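Local coordinates for cyanuric acid amidohydrolase (Azorhizobium caulinodans, PDB 4NQ3), which hydrolytically opens the s-triazine ring of cyanuric acid to carboxybiuret, which spontaneously loses carbon dioxide to give biuret, at residues A[61-64]-A[65-69]; A[144-147]-A[148-151]; A[206-209]-A[210-213]; A[260-263]-A[264-268]. One frame throughout, in Å; residues are numbered along the deposited sequence.

How the contacts relate
All four contacts are local, two at helix ends and two in turns. Contacts 1 and 3 lie at the surface on opposite sides of the chain's centre; contacts 2 and 4 are partly buried, and their nearest atoms are about 8 Å apart. Contact 1 is the last turn of a helix, run by i to i+4 backbone bonds, whereas contact 4 is the first turn of another, with a proline and a lysine. Contacts 2 and 3 are turns in which an aspartate or serine side chain accepts a backbone N-H, weakly in the case of the serine, and both touch helix 125-141, contact 3 at its beginning and contact 2 near its end.

Contact 1: residues A[61-64]-A[65-69]; sequences MLLR and GHMGA
The C-terminal turn of helix 51-67 brings L62 against H66 and L63 against M67, and G68 ends it. M67 N donates to L63 O at 2.9 Å and G68 N to R64 O at 2.9 Å, both as i to i+4 bonds, while G65 N reaches M61 O. G68 then takes a positive phi (68°), a conformation that glycine adopts easily, and the chain leaves the helical path. On one side of the turn L62 and H66 pass each other at a slant: CD2 of L62 lies at the edge of the imidazole, in its plane, 3.8 Å from H66 ND1. The same nitrogen makes a weak, bent bond (131°) to L62 O at 3.3 Å. With CG of L62 anti to its backbone N (chi1 -176°), the isobutyl group is carried forward to meet the ring. L63 and the selenomethionine M67 instead run side by side in one direction, L63 CD2 and M67 SE 4.2 Å apart. The R64 chain is extended from CG to NE, and NH1 forms a salt bridge with D72. In the fold, this helix joins strand 34-41 to strand 75-80 as a beta-alpha-beta unit; L62 and H66 rest on I24 of helix 18-25, L63 touches A71, and M61 packs on M61 of the second subunit.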
loop_
_atom_site.group_PDB
_atom_site.type_symbol
_atom_site.label_atom_id
_atom_site.label_comp_id
_atom_site.label_asym_id
_atom_site.label_seq_id
_atom_site.Cartn_x
_atom_site.Cartn_y
_atom_site.Cartn_z
HETATM N N MSE A 61 -26.664 12.496 10.311
HETATM C CA MSE A 61 -27.081 13.889 10.166
HETATM C C MSE A 61 -28.310 14.071 9.297
HETATM O O MSE A 61 -29.257 14.741 9.702
HETATM C CB MSE A 61 -25.968 14.740 9.587
HETATM C CG MSE A 61 -24.898 15.103 10.582
HETATM SE SE MSE A 61 -23.438 15.934 9.620
HETATM C CE MSE A 61 -24.299 17.688 9.454
ATOM N N LEU A 62 -28.309 13.493 8.104
ATOM C CA LEU A 62 -29.483 13.596 7.243
ATOM C C LEU A 62 -30.734 12.955 7.887
ATOM O O LEU A 62 -31.825 13.541 7.870
ATOM C CB LEU A 62 -29.204 12.956 5.885
ATOM C CG LEU A 62 -30.285 13.052 4.822
ATOM C CD1 LEU A 62 -29.646 12.788 3.533
ATOM C CD2 LEU A 62 -31.262 11.970 5.059
ATOM N N LEU A 63 -30.578 11.759 8.449
ATOM C CA LEU A 63 -31.718 11.048 8.989
ATOM C C LEU A 63 -32.207 11.729 10.262
ATOM O O LEU A 63 -33.421 11.740 10.517
ATOM C CB LEU A 63 -31.384 9.579 9.260
ATOM C CG LEU A 63 -31.058 8.657 8.062
ATOM C CD1 LEU A 63 -30.600 7.271 8.524
ATOM C CD2 LEU A 63 -32.196 8.538 7.084
ATOM N N ARG A 64 -31.306 12.301 11.072
ATOM C CA ARG A 64 -31.798 12.991 12.275
ATOM C C ARG A 64 -32.671 14.147 11.859
ATOM O O ARG A 64 -33.713 14.376 12.456
ATOM C CB ARG A 64 -30.675 13.466 13.179
ATOM C CG ARG A 64 -30.154 12.339 14.020
ATOM C CD ARG A 64 -29.284 12.796 15.177
ATOM N NE ARG A 64 -28.591 11.639 15.770
ATOM C CZ ARG A 64 -27.292 11.357 15.637
ATOM N NH1 ARG A 64 -26.788 10.271 16.231
ATOM N NH2 ARG A 64 -26.498 12.164 14.930
ATOM N N GLY A 65 -32.269 14.852 10.808
ATOM C CA GLY A 65 -33.118 15.868 10.208
ATOM C C GLY A 65 -34.564 15.445 9.942
ATOM O O GLY A 65 -35.481 16.190 10.234
ATOM N N HIS A 66 -34.796 14.235 9.458
ATOM C CA HIS A 66 -36.162 13.846 9.129
ATOM C C HIS A 66 -36.876 13.093 10.236
ATOM O O HIS A 66 -38.071 13.227 10.362
ATOM C CB HIS A 66 -36.199 12.981 7.869
ATOM C CG HIS A 66 -35.827 13.715 6.625
ATOM N ND1 HIS A 66 -34.593 13.584 6.023
ATOM C CD2 HIS A 66 -36.524 14.592 5.867
ATOM C CE1 HIS A 66 -34.544 14.346 4.944
ATOM N NE2 HIS A 66 -35.703 14.970 4.828
HETATM N N MSE A 67 -36.170 12.298 11.030
HETATM C CA MSE A 67 -36.838 11.394 11.969
HETATM C C MSE A 67 -36.538 11.716 13.422
HETATM O O MSE A 67 -37.155 11.180 14.313
HETATM C CB MSE A 67 -36.436 9.927 11.693
HETATM C CG MSE A 67 -36.393 9.541 10.234
HETATM SE SE MSE A 67 -35.232 8.011 9.933
HETATM C CE MSE A 67 -36.416 6.601 10.590
ATOM N N GLY A 68 -35.571 12.571 13.676
ATOM C CA GLY A 68 -35.171 12.813 15.045
ATOM C C GLY A 68 -34.506 11.616 15.692
ATOM O O GLY A 68 -33.610 11.010 15.110
ATOM N N ALA A 69 -34.935 11.279 16.906
ATOM C CA ALA A 69 -34.286 10.221 17.671
ATOM C C ALA A 69 -34.545 8.837 17.068
ATOM O O ALA A 69 -33.808 7.890 17.345
ATOM C CB ALA A 69 -34.739 10.271 19.111
#

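Contact 2: residues A[144-147]-A[148-151]; sequences ITDP and EDVH
D146 leans over the turn that leads to E148 and D149. Its CB lies 3.4 Å from D149 OD2. Beyond CG the carboxylate divides: OD1 accepts the N-H of E148 at 3.1 Å with a nearly straight approach (160°), although the donor comes from well above the carboxylate plane, and OD2 faces D149 OD2 at 4.0 Å. A chi1 of -166° sets CG beside the carbonyl carbon, on the side from which OD1 can meet the start of the turn. The D146 and D149 side chains cross at about a right angle, and two like charges this close could make it somewhat easier for one of them to take up a proton. The backbone adds D149 N to D146 O at 2.9 Å and V150 N to P147 O at 2.9 Å. On the buried side, I144 CG2 meets V150 CG2 at 3.9 Å, the two side chains roughly perpendicular; both rest on M139 of helix 125-141. D149 and H151 pair by backbone bonds with M241 and L239 of strand 235-242. An aspartate that accepts the N-H two residues on, followed by two overlapping i to i+3 bonds, is an Asx turn leading into a short 3-10 segment, used here to enter strand 150-157.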
loop_
_atom_site.group_PDB
_atom_site.type_symbol
_atom_site.label_atom_id
_atom_site.label_comp_id
_atom_site.label_asym_id
_atom_site.label_seq_id
_atom_site.Cartn_x
_atom_site.Cartn_y
_atom_site.Cartn_z
ATOM N N ILE A 144 -40.766 -13.632 10.564
ATOM C CA ILE A 144 -40.211 -14.890 10.074
ATOM C C ILE A 144 -39.961 -15.861 11.221
ATOM O O ILE A 144 -39.216 -15.537 12.151
ATOM C CB ILE A 144 -38.861 -14.672 9.370
ATOM C CG1 ILE A 144 -39.012 -13.913 8.063
ATOM C CG2 ILE A 144 -38.188 -15.993 9.093
ATOM C CD1 ILE A 144 -37.664 -13.721 7.347
ATOM N N THR A 145 -40.520 -17.066 11.150
ATOM C CA THR A 145 -40.294 -18.030 12.234
ATOM C C THR A 145 -39.503 -19.233 11.742
ATOM O O THR A 145 -38.738 -19.831 12.499
ATOM C CB THR A 145 -41.607 -18.498 12.868
ATOM O OG1 THR A 145 -42.526 -18.850 11.833
ATOM C CG2 THR A 145 -42.213 -17.381 13.722
ATOM N N ASP A 146 -39.682 -19.568 10.468
ATOM C CA ASP A 146 -38.948 -20.661 9.836
ATOM C C ASP A 146 -37.565 -20.191 9.365
ATOM O O ASP A 146 -37.442 -19.317 8.503
ATOM C CB ASP A 146 -39.764 -21.215 8.667
ATOM C CG ASP A 146 -39.250 -22.542 8.169
ATOM O OD1 ASP A 146 -38.148 -22.948 8.608
ATOM O OD2 ASP A 146 -39.976 -23.194 7.374
ATOM N N PRO A 147 -36.506 -20.760 9.939
ATOM C CA PRO A 147 -35.180 -20.343 9.482
ATOM C C PRO A 147 -34.941 -20.619 7.984
ATOM O O PRO A 147 -34.163 -19.903 7.370
ATOM C CB PRO A 147 -34.232 -21.165 10.367
ATOM C CG PRO A 147 -35.024 -21.453 11.580
ATOM C CD PRO A 147 -36.432 -21.663 11.095
ATOM N N GLU A 148 -35.601 -21.601 7.384
ATOM C CA GLU A 148 -35.347 -21.837 5.965
ATOM C C GLU A 148 -35.872 -20.682 5.125
ATOM O O GLU A 148 -35.537 -20.563 3.948
ATOM C CB GLU A 148 -35.952 -23.170 5.495
ATOM C CG GLU A 148 -35.242 -24.402 6.065
ATOM C CD GLU A 148 -33.768 -24.508 5.607
ATOM O OE1 GLU A 148 -32.853 -24.167 6.406
ATOM O OE2 GLU A 148 -33.526 -24.932 4.452
ATOM N N ASP A 149 -36.620 -19.781 5.748
ATOM C CA ASP A 149 -37.130 -18.631 5.026
ATOM C C ASP A 149 -36.204 -17.434 5.175
ATOM O O ASP A 149 -36.486 -16.369 4.643
ATOM C CB ASP A 149 -38.536 -18.270 5.504
ATOM C CG ASP A 149 -39.578 -19.262 5.023
ATOM O OD1 ASP A 149 -39.436 -19.773 3.887
ATOM O OD2 ASP A 149 -40.537 -19.533 5.777
ATOM N N VAL A 150 -35.103 -17.610 5.894
ATOM C CA VAL A 150 -34.078 -16.580 5.981
ATOM C C VAL A 150 -33.060 -16.797 4.878
ATOM O O VAL A 150 -32.552 -17.893 4.704
ATOM C CB VAL A 150 -33.376 -16.594 7.358
ATOM C CG1 VAL A 150 -32.133 -15.737 7.337
ATOM C CG2 VAL A 150 -34.336 -16.122 8.452
ATOM N N HIS A 151 -32.718 -15.740 4.156
ATOM C CA HIS A 151 -31.828 -15.888 3.010
ATOM C C HIS A 151 -30.493 -15.188 3.154
ATOM O O HIS A 151 -29.540 -15.525 2.466
ATOM C CB HIS A 151 -32.527 -15.400 1.746
ATOM C CG HIS A 151 -33.518 -16.384 1.232
ATOM N ND1 HIS A 151 -33.178 -17.366 0.324
ATOM C CD2 HIS A 151 -34.821 -16.582 1.537
ATOM C CE1 HIS A 151 -34.237 -18.115 0.079
ATOM N NE2 HIS A 151 -35.244 -17.664 0.805
#

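Contact 3: residues A[206-209]-A[210-213]; sequences ALSD and AVIC
The carbonyl oxygen of S208 accepts the N-H of V211 at 3.1 Å, bent to 136° and reached from above the carbonyl plane. Carbons also lie near the same oxygen: V211 CB is 3.4 Å from S208 O, and I212 CG1 comes to 3.6 Å of it. One residue on, D209 O repeats the pattern with I212 N at 3.3 Å, again with the donor well out of the carbonyl plane. These successive i to i+3 bonds make two overlapping beta turns in the loop between helix 180-199 and strand 223-227. The hydroxyl of S208 bends back over the first turn: chi1 of 79° places OG between its own N and carbonyl carbon, where A210 N makes a weak bond to S208 OG at 3.3 Å, the i to i+2 geometry of an ST turn. V211 CG2 lies 3.6 Å from A206 O, and V211 also packs on L218. The polar partner of D209 lies outside the loop: OD1 takes the N-H of M125, the first residue of helix 125-141, and a sulfate ion, probably from the crystallisation liquor, lies about 4 Å from the D209 side chain. The buried I212 and L207 pack on the helices, I212 against L193 and V128, L207 against L193, L197 and M125. The I212 side chain is about 9 Å from that of R188, which binds substrate.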
loop_
_atom_site.group_PDB
_atom_site.type_symbol
_atom_site.label_atom_id
_atom_site.label_comp_id
_atom_site.label_asym_id
_atom_site.label_seq_id
_atom_site.Cartn_x
_atom_site.Cartn_y
_atom_site.Cartn_z
ATOM N N ALA A 206 -21.561 -27.482 20.197
ATOM C CA ALA A 206 -20.443 -27.592 19.252
ATOM C C ALA A 206 -19.507 -26.396 19.344
ATOM O O ALA A 206 -18.372 -26.449 18.871
ATOM C CB ALA A 206 -20.961 -27.710 17.827
ATOM N N LEU A 207 -19.993 -25.318 19.960
ATOM C CA LEU A 207 -19.289 -24.039 19.986
ATOM C C LEU A 207 -18.498 -23.828 21.262
ATOM O O LEU A 207 -18.954 -24.143 22.343
ATOM C CB LEU A 207 -20.296 -22.889 19.815
ATOM C CG LEU A 207 -21.157 -22.916 18.552
ATOM C CD1 LEU A 207 -22.255 -21.876 18.588
ATOM C CD2 LEU A 207 -20.248 -22.666 17.358
ATOM N N SER A 208 -17.324 -23.239 21.124
ATOM C CA SER A 208 -16.531 -22.806 22.265
ATOM C C SER A 208 -15.486 -21.804 21.769
ATOM O O SER A 208 -15.261 -21.684 20.558
ATOM C CB SER A 208 -15.854 -23.988 22.935
ATOM O OG SER A 208 -14.710 -24.378 22.195
ATOM N N ASP A 209 -14.851 -21.092 22.693
ATOM C CA ASP A 209 -13.833 -20.112 22.325
ATOM C C ASP A 209 -12.815 -20.746 21.361
ATOM O O ASP A 209 -12.409 -20.126 20.371
ATOM C CB ASP A 209 -13.122 -19.571 23.577
ATOM C CG ASP A 209 -13.926 -18.489 24.315
ATOM O OD1 ASP A 209 -15.140 -18.314 24.047
ATOM O OD2 ASP A 209 -13.335 -17.824 25.201
ATOM N N ALA A 210 -12.436 -21.991 21.649
ATOM C CA ALA A 210 -11.344 -22.678 20.941
ATOM C C ALA A 210 -11.657 -23.009 19.484
ATOM O O ALA A 210 -10.745 -23.153 18.658
ATOM C CB ALA A 210 -10.974 -23.934 21.677
ATOM N N VAL A 211 -12.948 -23.154 19.199
ATOM C CA VAL A 211 -13.471 -23.391 17.854
ATOM C C VAL A 211 -13.433 -22.154 16.920
ATOM O O VAL A 211 -13.176 -22.274 15.720
ATOM C CB VAL A 211 -14.933 -23.890 17.953
ATOM C CG1 VAL A 211 -15.731 -23.532 16.715
ATOM C CG2 VAL A 211 -14.983 -25.373 18.254
ATOM N N ILE A 212 -13.693 -20.976 17.480
ATOM C CA ILE A 212 -13.832 -19.750 16.697
ATOM C C ILE A 212 -12.592 -19.381 15.893
ATOM O O ILE A 212 -11.506 -19.148 16.452
ATOM C CB ILE A 212 -14.197 -18.560 17.620
ATOM C CG1 ILE A 212 -15.499 -18.881 18.372
ATOM C CG2 ILE A 212 -14.294 -17.273 16.809
ATOM C CD1 ILE A 212 -15.864 -17.906 19.443
ATOM N N CYS A 213 -12.785 -19.257 14.583
ATOM C CA CYS A 213 -11.680 -19.018 13.643
ATOM C C CYS A 213 -10.615 -20.092 13.775
ATOM O O CYS A 213 -9.422 -19.799 13.730
ATOM C CB CYS A 213 -11.047 -17.650 13.863
ATOM S SG CYS A 213 -12.117 -16.311 13.354
#

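Contact 4: residues A[260-263]-A[264-268]; sequences IDVT and PVKAA
P264 packs against D261 at the start of helix 263-271, and this is the close-set part of the contact. The D261 and P264 side chains cross at about a right angle, D261 OD2 3.6 Å from P264 CD and 3.7 Å from P264 CG. With chi1 at -174°, D261 CG lies opposite its amide nitrogen, which turns the carboxylate toward the ring; OD2 also accepts the N-H of A257, a bond from outside the two segments that would help to hold its orientation. Proline is well suited to the first turn, where backbone N-H groups have no i-4 acceptor within the helix and its missing N-H costs no helical bond. The first i to i+4 bond follows at once, from A267 N to T263 O at 2.9 Å and nearly straight (161°), and A267 CB rests 3.5 Å from the same oxygen. V265 N bonds to V262 O only weakly, at 3.4 Å. The solvent side is looser, formed by the exposed K266 and T263. The lysine chain, extended beyond CG, runs along the buried V262: K266 CG lies 3.7 Å from V262 O, and further out K266 CE comes to 4.2 Å from V262 CG2, the two side chains crossing at a slant. Between the neighbouring elements, V262 lies on A320 and V324 and the buried V265 on L321, all of helix 309-325, while P264 and V265 meet V347 of strand 345-352; at the subunit interface V262 packs on G323 of the third subunit and I260 on A322 of that same subunit.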
loop_
_atom_site.group_PDB
_atom_site.type_symbol
_atom_site.label_atom_id
_atom_site.label_comp_id
_atom_site.label_asym_id
_atom_site.label_seq_id
_atom_site.Cartn_x
_atom_site.Cartn_y
_atom_site.Cartn_z
ATOM N N ILE A 260 -14.111 -18.288 -7.567
ATOM C CA ILE A 260 -14.551 -18.133 -8.945
ATOM C C ILE A 260 -15.780 -18.981 -9.246
ATOM O O ILE A 260 -16.120 -19.224 -10.412
ATOM C CB ILE A 260 -13.440 -18.473 -9.944
ATOM C CG1 ILE A 260 -12.929 -19.889 -9.713
ATOM C CG2 ILE A 260 -12.310 -17.460 -9.853
ATOM C CD1 ILE A 260 -11.842 -20.266 -10.646
ATOM N N ASP A 261 -16.468 -19.398 -8.188
ATOM C CA ASP A 261 -17.674 -20.201 -8.343
ATOM C C ASP A 261 -18.884 -19.298 -8.566
ATOM O O ASP A 261 -19.523 -18.862 -7.608
ATOM C CB ASP A 261 -17.882 -21.090 -7.117
ATOM C CG ASP A 261 -19.032 -22.058 -7.294
ATOM O OD1 ASP A 261 -19.324 -22.412 -8.462
ATOM O OD2 ASP A 261 -19.635 -22.465 -6.270
ATOM N N VAL A 262 -19.187 -19.005 -9.829
ATOM C CA VAL A 262 -20.216 -18.014 -10.151
ATOM C C VAL A 262 -21.554 -18.685 -10.399
ATOM O O VAL A 262 -22.527 -18.015 -10.742
ATOM C CB VAL A 262 -19.840 -17.145 -11.381
ATOM C CG1 VAL A 262 -18.800 -16.086 -11.009
ATOM C CG2 VAL A 262 -19.358 -18.021 -12.520
ATOM N N THR A 263 -21.592 -20.008 -10.254
ATOM C CA THR A 263 -22.808 -20.782 -10.524
ATOM C C THR A 263 -24.001 -20.504 -9.578
ATOM O O THR A 263 -25.147 -20.482 -10.027
ATOM C CB THR A 263 -22.489 -22.277 -10.485
ATOM O OG1 THR A 263 -21.563 -22.509 -9.420
ATOM C CG2 THR A 263 -21.804 -22.716 -11.755
ATOM N N PRO A 264 -23.742 -20.284 -8.274
ATOM C CA PRO A 264 -24.774 -19.879 -7.304
ATOM C C PRO A 264 -25.600 -18.661 -7.707
ATOM O O PRO A 264 -26.796 -18.602 -7.377
ATOM C CB PRO A 264 -23.963 -19.558 -6.054
ATOM C CG PRO A 264 -22.802 -20.480 -6.141
ATOM C CD PRO A 264 -22.467 -20.603 -7.607
ATOM N N VAL A 265 -24.972 -17.698 -8.380
ATOM C CA VAL A 265 -25.679 -16.498 -8.816
ATOM C C VAL A 265 -26.598 -16.794 -10.010
ATOM O O VAL A 265 -27.739 -16.331 -10.068
ATOM C CB VAL A 265 -24.681 -15.368 -9.195
ATOM C CG1 VAL A 265 -25.388 -14.215 -9.882
ATOM C CG2 VAL A 265 -24.012 -14.866 -7.962
ATOM N N LYS A 266 -26.110 -17.581 -10.956
ATOM C CA LYS A 266 -26.931 -17.928 -12.104
ATOM C C LYS A 266 -28.132 -18.749 -11.611
ATOM O O LYS A 266 -29.263 -18.554 -12.072
ATOM C CB LYS A 266 -26.102 -18.689 -13.145
ATOM C CG LYS A 266 -24.831 -17.939 -13.598
ATOM C CD LYS A 266 -23.940 -18.805 -14.522
ATOM C CE LYS A 266 -22.691 -18.066 -15.028
ATOM N NZ LYS A 266 -21.891 -18.841 -16.027
ATOM N N ALA A 267 -27.896 -19.632 -10.644
ATOM C CA ALA A 267 -28.980 -20.437 -10.079
ATOM C C ALA A 267 -29.938 -19.559 -9.280
ATOM O O ALA A 267 -31.155 -19.774 -9.293
ATOM C CB ALA A 267 -28.432 -21.541 -9.215
ATOM N N ALA A 268 -29.381 -18.581 -8.568
ATOM C CA ALA A 268 -30.203 -17.661 -7.799
ATOM C C ALA A 268 -31.131 -16.867 -8.726
ATOM O O ALA A 268 -32.326 -16.755 -8.467
ATOM C CB ALA A 268 -29.330 -16.730 -6.978
#